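Histidine acid phosphatase (Bifidobacterium longum subsp. infantis, PDB 6RXD) is a histidine acid phytase that probably removes phosphate groups from inositol polyphosphates and from 2,3-bisphosphoglycerate. Local coordinates at residues Y9-Q14 / A348-D353; A57-M62 / M306-L311; R239-L244 / S300-A305. All blocks are in the same frame, centred on the assembly; numbering follows the deposited sequence. Where two conformers were deposited one is given.

Contact 1. Residues Y9-Q14 / A348-D353; sequences YYSSKQ and ALDAED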
loop_
_atom_site.group_PDB
_atom_site.type_symbol
_atom_site.label_atom_id
_atom_site.label_comp_id
_atom_site.label_asym_id
_atom_site.label_seq_id
_atom_site.Cartn_x
_atom_site.Cartn_y
_atom_site.Cartn_z
ATOM N N TYR A 9 8.950 9.893 8.485
ATOM C CA TYR A 9 7.658 9.621 9.093
ATOM C C TYR A 9 6.509 9.846 8.137
ATOM O O TYR A 9 5.575 10.584 8.417
ATOM C CB TYR A 9 7.491 10.422 10.386
ATOM C CG TYR A 9 8.712 10.297 11.262
ATOM C CD1 TYR A 9 9.080 9.069 11.793
ATOM C CD2 TYR A 9 9.495 11.404 11.551
ATOM C CE1 TYR A 9 10.215 8.950 12.592
ATOM C CE2 TYR A 9 10.616 11.296 12.355
ATOM C CZ TYR A 9 10.968 10.068 12.871
ATOM O OH TYR A 9 12.089 9.966 13.669
ATOM N N TYR A 10 6.595 9.172 6.998
ATOM C CA TYR A 10 5.553 9.224 5.990
ATOM C C TYR A 10 4.484 8.159 6.180
ATOM O O TYR A 10 3.502 8.144 5.441
ATOM C CB TYR A 10 6.167 9.030 4.602
ATOM C CG TYR A 10 7.082 10.128 4.113
ATOM C CD1 TYR A 10 8.227 9.810 3.380
ATOM C CD2 TYR A 10 6.781 11.470 4.315
ATOM C CE1 TYR A 10 9.067 10.800 2.886
ATOM C CE2 TYR A 10 7.627 12.476 3.827
ATOM C CZ TYR A 10 8.755 12.125 3.111
ATOM O OH TYR A 10 9.591 13.105 2.611
ATOM N N SER A 11 4.667 7.254 7.150
ATOM C CA SER A 11 3.695 6.186 7.375
ATOM C C SER A 11 3.494 5.414 6.069
ATOM O O SER A 11 4.420 5.291 5.283
ATOM C CB SER A 11 2.379 6.767 7.925
ATOM O OG SER A 11 1.371 5.770 8.123
ATOM N N SER A 12 2.298 4.899 5.818
ATOM C CA SER A 12 2.082 4.104 4.600
ATOM C C SER A 12 2.033 4.946 3.308
ATOM O O SER A 12 1.740 4.424 2.237
ATOM C CB SER A 12 0.825 3.244 4.729
ATOM O OG SER A 12 -0.314 4.074 4.797
ATOM N N LYS A 13 2.330 6.239 3.412
ATOM C CA LYS A 13 2.531 7.072 2.222
ATOM C C LYS A 13 3.998 7.101 1.822
ATOM O O LYS A 13 4.369 7.792 0.889
ATOM C CB LYS A 13 2.048 8.512 2.464
ATOM C CG LYS A 13 0.621 8.805 2.041
ATOM C CD LYS A 13 -0.389 7.885 2.671
ATOM C CE LYS A 13 -1.807 8.371 2.347
ATOM N NZ LYS A 13 -2.819 7.304 2.498
ATOM N N GLN A 14 4.839 6.345 2.519
ATOM C CA GLN A 14 6.250 6.265 2.159
ATOM C C GLN A 14 6.432 5.950 0.666
ATOM O O GLN A 14 5.923 4.939 0.164
ATOM C CB GLN A 14 6.912 5.157 2.988
ATOM C CG GLN A 14 8.313 4.781 2.532
ATOM C CD GLN A 14 9.290 5.910 2.689
ATOM O OE1 GLN A 14 9.391 6.513 3.768
ATOM N NE2 GLN A 14 10.034 6.209 1.621
ATOM N N ALA A 348 -0.136 7.657 15.137
ATOM C CA ALA A 348 -1.594 7.733 15.159
ATOM C C ALA A 348 -2.197 7.074 13.903
ATOM O O ALA A 348 -3.171 6.323 14.003
ATOM C CB ALA A 348 -2.049 9.184 15.289
ATOM N N LEU A 349 -1.623 7.335 12.732
ATOM C CA LEU A 349 -2.131 6.708 11.506
ATOM C C LEU A 349 -1.828 5.208 11.454
ATOM O O LEU A 349 -2.697 4.394 11.090
ATOM C CB LEU A 349 -1.575 7.387 10.256
ATOM C CG LEU A 349 -2.069 8.813 10.014
ATOM C CD1 LEU A 349 -1.684 9.271 8.603
ATOM C CD2 LEU A 349 -3.572 8.879 10.211
ATOM N N ASP A 350 -0.598 4.847 11.805
ATOM C CA ASP A 350 -0.187 3.454 11.748
ATOM C C ASP A 350 -1.029 2.625 12.698
ATOM O O ASP A 350 -1.368 1.499 12.387
ATOM C CB ASP A 350 1.281 3.297 12.138
ATOM C CG ASP A 350 2.239 3.553 10.986
ATOM O OD1 ASP A 350 1.786 3.693 9.826
ATOM O OD2 ASP A 350 3.464 3.586 11.247
ATOM N N ALA A 351 -1.348 3.175 13.868
ATOM C CA ALA A 351 -2.134 2.417 14.842
ATOM C C ALA A 351 -3.491 1.966 14.302
ATOM O O ALA A 351 -3.947 0.845 14.566
ATOM C CB ALA A 351 -2.319 3.227 16.114
ATOM N N GLU A 352 -4.153 2.835 13.558
ATOM C CA GLU A 352 -5.457 2.492 13.007
ATOM C C GLU A 352 -5.328 1.353 12.003
ATOM O O GLU A 352 -6.118 0.410 12.012
ATOM C CB GLU A 352 -6.085 3.708 12.327
ATOM C CG GLU A 352 -7.567 3.577 12.093
ATOM C CD GLU A 352 -8.340 4.723 12.706
ATOM O OE1 GLU A 352 -8.838 4.570 13.845
ATOM O OE2 GLU A 352 -8.443 5.780 12.053
ATOM N N ASP A 353 -4.328 1.448 11.137
ATOM C CA ASP A 353 -4.105 0.388 10.149
ATOM C C ASP A 353 -3.698 -0.912 10.835
ATOM O O ASP A 353 -4.173 -1.989 10.482
ATOM C CB ASP A 353 -3.028 0.802 9.150
ATOM C CG ASP A 353 -3.506 1.860 8.176
ATOM O OD1 ASP A 353 -4.724 1.929 7.892
ATOM O OD2 ASP A 353 -2.646 2.621 7.692
#

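Contact 2. Residues A57-M62 / M306-L311; sequences ALLMRM and MDLYNL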
loop_
_atom_site.group_PDB
_atom_site.type_symbol
_atom_site.label_atom_id
_atom_site.label_comp_id
_atom_site.label_asym_id
_atom_site.label_seq_id
_atom_site.Cartn_x
_atom_site.Cartn_y
_atom_site.Cartn_z
ATOM N N ALA A 57 -8.609 21.749 1.177
ATOM C CA ALA A 57 -9.742 22.666 1.248
ATOM C C ALA A 57 -9.884 23.238 2.654
ATOM O O ALA A 57 -9.966 24.457 2.843
ATOM C CB ALA A 57 -11.024 21.955 0.839
ATOM N N LEU A 58 -9.935 22.347 3.640
ATOM C CA LEU A 58 -10.213 22.771 5.007
ATOM C C LEU A 58 -9.123 23.683 5.545
ATOM O O LEU A 58 -9.409 24.658 6.253
ATOM C CB LEU A 58 -10.399 21.556 5.925
ATOM C CG LEU A 58 -11.721 20.801 5.765
ATOM C CD1 LEU A 58 -11.661 19.457 6.467
ATOM C CD2 LEU A 58 -12.853 21.642 6.322
ATOM N N LEU A 59 -7.866 23.372 5.224
ATOM C CA LEU A 59 -6.783 24.202 5.707
ATOM C C LEU A 59 -6.769 25.576 5.035
ATOM O O LEU A 59 -6.384 26.561 5.654
ATOM C CB LEU A 59 -5.436 23.488 5.589
ATOM C CG LEU A 59 -5.210 22.366 6.612
ATOM C CD1 LEU A 59 -3.930 21.646 6.273
ATOM C CD2 LEU A 59 -5.133 22.921 8.043
ATOM N N MET A 60 -7.202 25.650 3.777
ATOM C CA MET A 60 -7.391 26.966 3.149
ATOM C C MET A 60 -8.541 27.755 3.772
ATOM O O MET A 60 -8.445 28.966 3.919
ATOM C CB MET A 60 -7.590 26.862 1.632
ATOM C CG MET A 60 -7.515 28.219 0.911
ATOM S SD MET A 60 -5.849 28.923 0.996
ATOM C CE MET A 60 -5.117 28.300 -0.512
ATOM N N ARG A 61 -9.632 27.089 4.151
ATOM C CA ARG A 61 -10.700 27.803 4.851
ATOM C C ARG A 61 -10.178 28.351 6.183
ATOM O O ARG A 61 -10.496 29.479 6.569
ATOM C CB ARG A 61 -11.915 26.887 5.094
ATOM C CG ARG A 61 -12.486 26.233 3.828
ATOM C CD ARG A 61 -13.142 27.253 2.876
ATOM N NE ARG A 61 -12.169 27.907 1.990
ATOM C CZ ARG A 61 -11.652 27.347 0.897
ATOM N NH1 ARG A 61 -11.996 26.113 0.538
ATOM N NH2 ARG A 61 -10.779 28.021 0.155
ATOM N N MET A 62 -9.348 27.569 6.866
ATOM C CA MET A 62 -8.751 28.011 8.125
ATOM C C MET A 62 -7.830 29.204 7.870
ATOM O O MET A 62 -7.822 30.184 8.635
ATOM C CB MET A 62 -7.974 26.849 8.762
ATOM C CG MET A 62 -7.315 27.168 10.093
ATOM S SD MET A 62 -6.535 25.674 10.747
ATOM C CE MET A 62 -5.996 26.268 12.347
ATOM N N MET A 306 -3.456 17.116 12.018
ATOM C CA MET A 306 -3.493 15.869 11.268
ATOM C C MET A 306 -3.782 16.136 9.798
ATOM O O MET A 306 -3.272 15.427 8.936
ATOM C CB MET A 306 -4.512 14.882 11.865
ATOM C CG MET A 306 -4.087 14.267 13.208
ATOM S SD MET A 306 -2.550 13.301 13.152
ATOM C CE MET A 306 -2.877 12.277 11.721
ATOM N N ASP A 307 -4.577 17.159 9.498
ATOM C CA ASP A 307 -4.781 17.538 8.099
ATOM C C ASP A 307 -3.479 18.039 7.474
ATOM O O ASP A 307 -3.164 17.684 6.330
ATOM C CB ASP A 307 -5.889 18.589 7.957
ATOM C CG ASP A 307 -7.258 18.029 8.264
ATOM O OD1 ASP A 307 -7.352 16.819 8.534
ATOM O OD2 ASP A 307 -8.238 18.800 8.231
ATOM N N LEU A 308 -2.717 18.825 8.230
ATOM C CA LEU A 308 -1.440 19.346 7.741
ATOM C C LEU A 308 -0.451 18.197 7.546
ATOM O O LEU A 308 0.284 18.160 6.554
ATOM C CB LEU A 308 -0.860 20.399 8.707
ATOM C CG LEU A 308 0.403 21.134 8.236
ATOM C CD1 LEU A 308 0.121 21.782 6.890
ATOM C CD2 LEU A 308 0.793 22.190 9.258
ATOM N N TYR A 309 -0.441 17.254 8.487
ATOM C CA TYR A 309 0.394 16.067 8.344
ATOM C C TYR A 309 -0.008 15.269 7.108
ATOM O O TYR A 309 0.850 14.773 6.379
ATOM C CB TYR A 309 0.325 15.193 9.599
ATOM C CG TYR A 309 1.064 13.882 9.446
ATOM C CD1 TYR A 309 2.453 13.840 9.452
ATOM C CD2 TYR A 309 0.374 12.691 9.294
ATOM C CE1 TYR A 309 3.129 12.624 9.303
ATOM C CE2 TYR A 309 1.039 11.495 9.150
ATOM C CZ TYR A 309 2.410 11.470 9.153
ATOM O OH TYR A 309 3.051 10.262 9.000
ATOM N N ASN A 310 -1.309 15.142 6.852
ATOM C CA ASN A 310 -1.741 14.428 5.649
ATOM C C ASN A 310 -1.262 15.103 4.363
ATOM O O ASN A 310 -0.981 14.431 3.365
ATOM C CB ASN A 310 -3.263 14.227 5.628
ATOM C CG ASN A 310 -3.680 12.935 6.326
ATOM O OD1 ASN A 310 -3.588 11.851 5.748
ATOM N ND2 ASN A 310 -4.110 13.044 7.569
ATOM N N LEU A 311 -1.164 16.427 4.377
ATOM C CA LEU A 311 -0.651 17.118 3.191
ATOM C C LEU A 311 0.846 16.887 3.048
ATOM O O LEU A 311 1.343 16.704 1.940
ATOM C CB LEU A 311 -0.978 18.619 3.233
ATOM C CG LEU A 311 -2.467 18.976 3.161
ATOM C CD1 LEU A 311 -2.603 20.494 3.072
ATOM C CD2 LEU A 311 -3.151 18.311 1.971
#

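Contact 3. Residues R239-L244 / S300-A305; sequences RASHDL and SEYDAA. With ZN (zinc ion), chain C.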
loop_
_atom_site.group_PDB
_atom_site.type_symbol
_atom_site.label_atom_id
_atom_site.label_comp_id
_atom_site.label_asym_id
_atom_site.label_seq_id
_atom_site.Cartn_x
_atom_site.Cartn_y
_atom_site.Cartn_z
ATOM N N ARG A 239 -0.526 17.407 22.304
ATOM C CA ARG A 239 0.562 18.357 22.518
ATOM C C ARG A 239 1.314 18.605 21.212
ATOM O O ARG A 239 1.622 19.748 20.879
ATOM C CB ARG A 239 1.520 17.861 23.608
ATOM C CG ARG A 239 0.920 17.898 24.997
ATOM C CD ARG A 239 1.755 17.093 25.981
ATOM N NE ARG A 239 3.069 17.684 26.210
ATOM C CZ ARG A 239 4.073 17.054 26.810
ATOM N NH1 ARG A 239 5.238 17.666 26.977
ATOM N NH2 ARG A 239 3.916 15.806 27.233
ATOM N N ALA A 240 1.583 17.539 20.462
ATOM C CA ALA A 240 2.281 17.646 19.180
ATOM C C ALA A 240 1.464 18.450 18.187
ATOM O O ALA A 240 2.011 19.178 17.360
ATOM C CB ALA A 240 2.564 16.274 18.618
ATOM N N SER A 241 0.147 18.319 18.277
ATOM C CA SER A 241 -0.735 19.059 17.386
ATOM C C SER A 241 -0.590 20.557 17.621
ATOM O O SER A 241 -0.490 21.338 16.679
ATOM C CB SER A 241 -2.195 18.644 17.601
ATOM O OG SER A 241 -2.406 17.289 17.221
ATOM N N HIS A 242 -0.602 20.957 18.886
ATOM C CA HIS A 242 -0.429 22.353 19.217
ATOM C C HIS A 242 0.949 22.847 18.785
ATOM O O HIS A 242 1.082 23.934 18.216
ATOM C CB HIS A 242 -0.602 22.578 20.709
ATOM C CG HIS A 242 -0.390 23.999 21.096
ATOM N ND1 HIS A 242 -1.353 24.965 20.891
ATOM C CD2 HIS A 242 0.686 24.642 21.600
ATOM C CE1 HIS A 242 -0.893 26.133 21.287
ATOM N NE2 HIS A 242 0.344 25.963 21.719
ATOM N N ASP A 243 1.973 22.047 19.066
ATOM C CA ASP A 243 3.352 22.373 18.710
ATOM C C ASP A 243 3.474 22.680 17.216
ATOM O O ASP A 243 4.043 23.704 16.801
ATOM C CB ASP A 243 4.248 21.191 19.083
ATOM C CG ASP A 243 5.719 21.545 19.103
ATOM O OD1 ASP A 243 6.147 22.254 20.034
ATOM O OD2 ASP A 243 6.450 21.089 18.202
ATOM N N LEU A 244 2.931 21.780 16.411
ATOM C CA LEU A 244 3.023 21.902 14.968
ATOM C C LEU A 244 2.381 23.191 14.495
ATOM O O LEU A 244 2.965 23.946 13.720
ATOM C CB LEU A 244 2.319 20.722 14.307
ATOM C CG LEU A 244 2.437 20.700 12.792
ATOM C CD1 LEU A 244 3.873 20.319 12.406
ATOM C CD2 LEU A 244 1.417 19.752 12.179
ATOM N N SER A 300 -10.711 21.199 15.997
ATOM C CA SER A 300 -9.731 21.188 17.062
ATOM C C SER A 300 -8.350 21.303 16.476
ATOM O O SER A 300 -8.170 21.110 15.268
ATOM C CB SER A 300 -9.783 19.866 17.812
ATOM O OG SER A 300 -9.419 18.817 16.937
ATOM N N GLU A 301 -7.366 21.560 17.337
ATOM C CA GLU A 301 -5.971 21.534 16.894
ATOM C C GLU A 301 -5.565 20.175 16.336
ATOM O O GLU A 301 -4.843 20.109 15.346
ATOM C CB GLU A 301 -5.005 21.920 18.020
ATOM C CG GLU A 301 -5.072 23.382 18.428
ATOM C CD GLU A 301 -4.196 23.676 19.627
ATOM O OE1 GLU A 301 -3.968 22.758 20.443
ATOM O OE2 GLU A 301 -3.720 24.819 19.761
ATOM N N TYR A 302 -6.004 19.096 16.981
ATOM C CA TYR A 302 -5.764 17.764 16.447
ATOM C C TYR A 302 -6.196 17.655 14.984
ATOM O O TYR A 302 -5.433 17.175 14.157
ATOM C CB TYR A 302 -6.450 16.678 17.295
ATOM C CG TYR A 302 -6.368 15.278 16.708
ATOM C CD1 TYR A 302 -5.388 14.390 17.123
ATOM C CD2 TYR A 302 -7.266 14.851 15.733
ATOM C CE1 TYR A 302 -5.301 13.112 16.582
ATOM C CE2 TYR A 302 -7.189 13.582 15.186
ATOM C CZ TYR A 302 -6.207 12.717 15.619
ATOM O OH TYR A 302 -6.129 11.453 15.079
ATOM N N ASP A 303 -7.415 18.090 14.669
ATOM C CA ASP A 303 -7.904 18.017 13.296
ATOM C C ASP A 303 -7.031 18.792 12.327
ATOM O O ASP A 303 -6.703 18.289 11.246
ATOM C CB ASP A 303 -9.321 18.593 13.196
ATOM C CG ASP A 303 -10.359 17.724 13.860
ATOM O OD1 ASP A 303 -10.081 16.544 14.173
ATOM O OD2 ASP A 303 -11.477 18.240 14.045
ATOM N N ALA A 304 -6.688 20.026 12.682
ATOM C CA ALA A 304 -5.886 20.856 11.784
ATOM C C ALA A 304 -4.487 20.285 11.589
ATOM O O ALA A 304 -3.983 20.241 10.461
ATOM C CB ALA A 304 -5.818 22.301 12.284
ATOM N N ALA A 305 -3.864 19.827 12.675
ATOM C CA ALA A 305 -2.508 19.291 12.590
ATOM C C ALA A 305 -2.476 17.992 11.790
ATOM O O ALA A 305 -1.565 17.772 10.982
ATOM C CB ALA A 305 -1.908 19.083 13.993
HETATM ZN ZN ZN C . 2.053 27.239 22.171
#

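Contact 1. Residues Y9-Q14 / A348-D353
The S11 hydroxyl is swung opposite its own amide nitrogen (chi1 178°), which directs OG to helix 339-357, where the D350 side chain, CG anti to the carbonyl carbon (chi1 -84°), bends round to meet it. S11 OG donates to D350 OD1 over 2.7 Å, the hydrogen bond across this contact, and it comes from above the carboxylate, 42° out of its plane. The methylene CB of L349 lies 4.0 Å from the same S11 OG, so an apolar carbon flanks the hydroxyl. One turn further along the helix, D353 aims at the short 3-10 turn of S12 and K13; its OD2 stays 4.0 Å from S12 OG, beside it but too far for a hydrogen bond. The second carboxylate oxygen of D350, OD2, is engaged by the hydroxyl of Y429, and the backbone of S12 is tied through its carbonyl to R44. Replacing D350 by alanine removes the carboxylate and would probably leave the hydroxyls of S11 and Y429 each without its acceptor and the loop less firmly set against the helix. The contact therefore joins the N-terminal loop to helix 339-357 through one buried carboxylate, each of whose oxygens has a hydroxyl donor; two such donors are likely to favour the ionised form of D350.

Contact 2. Residues A57-M62 / M306-L311
Between segments 57-62 and 306-311, L59 makes nearly all the apolar contact, and a single methyl, CD1, does the touching. It is 3.6 Å from L308 N, close against the helix backbone, and it meets L311 CD1 at 3.7 Å, the two leucine side chains running antiparallel past one another. L308 approaches with its own methyl, L308 CD1 standing 4.1 Å from L59 CD1, while the CB of D307 lies 4.0 Å from that same L59 CD1. L59, its CG turned opposite the carbonyl carbon (chi1 -74°), carries CD1 onto the facing helix.

The mixed polar and apolar contacts fall to D307. Its side chain runs obliquely across L58, and L58 CD1 rests 3.9 Å from D307 OD2, a van der Waals touch that links an isobutyl group to a carboxylate.

No hydrogen bond spans the two segments; the bonding is internal to each helix. N310 folds its amide back so that ND2 donates to M306 O at 2.9 Å, from above the carbonyl plane, while the N of N310 reaches that oxygen from the opposite face. M306 O is thus gripped by two donors.

Y55, one turn earlier on helix 55-69, touches D307 and L311, and L85 of helix 75-95 packs on L59 and L311. The segment axes approach to 10.2 Å and cross at -125°. L59 fits between A304, D307, L308 and L311, a single leucine set in a four-residue hollow of a steeply crossing helix, consistent with the mainly helical domain that accompanies the alpha/beta core in branch 2 histidine phosphatases.

Contact 3. Residues R239-L244 / S300-A305
A zinc site near the protein surface organises this contact, for H242 binds the metal and hydrogen-bonds to E301 across it. H242 NE2 is 2.2 Å from the zinc ion, whose other protein ligand is E251. The far side of the same ring serves E301: H242 ND1 donates to E301 OE2 at 2.6 Å in a nearly straight bond that lies in the ring plane and meets the carboxylate on its syn side, tilted out of the carboxylate plane. The two side chains run side by side, pointing the same way, with ring and carboxylate planes 44° apart, and the other oxygen, E301 OE1, comes 3.4 Å from H242 CB. The histidine's CG, opposite the backbone N (chi1 178°), and the extended chain of E301 bring the two ends alongside. Donating from ND1 fixes the ring's rotation and presents NE2 to the metal, so E301 acts here as a second-shell residue to the zinc; the carboxylate would probably also make the ring a stronger ligand. E301 has been seen, with H242, as a ligand of another zinc ion of this protein, one not bound to this chain here.

Both helices belong to the mainly helical domain of this branch 2 histidine phosphatase. Beneath the polar end, the axes of segments 239-244 and 301-305 cross at 62°, close enough for small residues to interlock. S241 CB and A305 CB are 3.6 Å apart, and S241 OG lies 3.5 Å from Y302 CA, its hydroxyl bonded to V237 O on its own helix. L244 extends the apolar patch with its CD2 3.8 Å from A305 CB, and F345 of helix 339-357 packs on both S241 and L244. S300 caps the start of helix 301-317, its OG accepting from D303 N at 3.1 Å.

Helix 301-317 supplies a segment to contacts 2 and 3, whose centres are about 11 Å apart; contact 1 lies about 17 Å from each, centre to centre, on helix 339-357, the next helix in the chain. The order along the chain is 9-14, 57-62, 239-244, 300-305, 306-311, 348-353, so contact 1 encloses contact 2, which encloses contact 3. Contacts 2 and 3 touch where M62 and L59 meet A304 and L308 meets L244. Y309 joins contact 1 to contact 2, its OH probably hydrogen-bonded to Y9 O while L349 packs on its ring. Distant parts of the sequence, including the N-terminal loop, thus gather round helix 301-317.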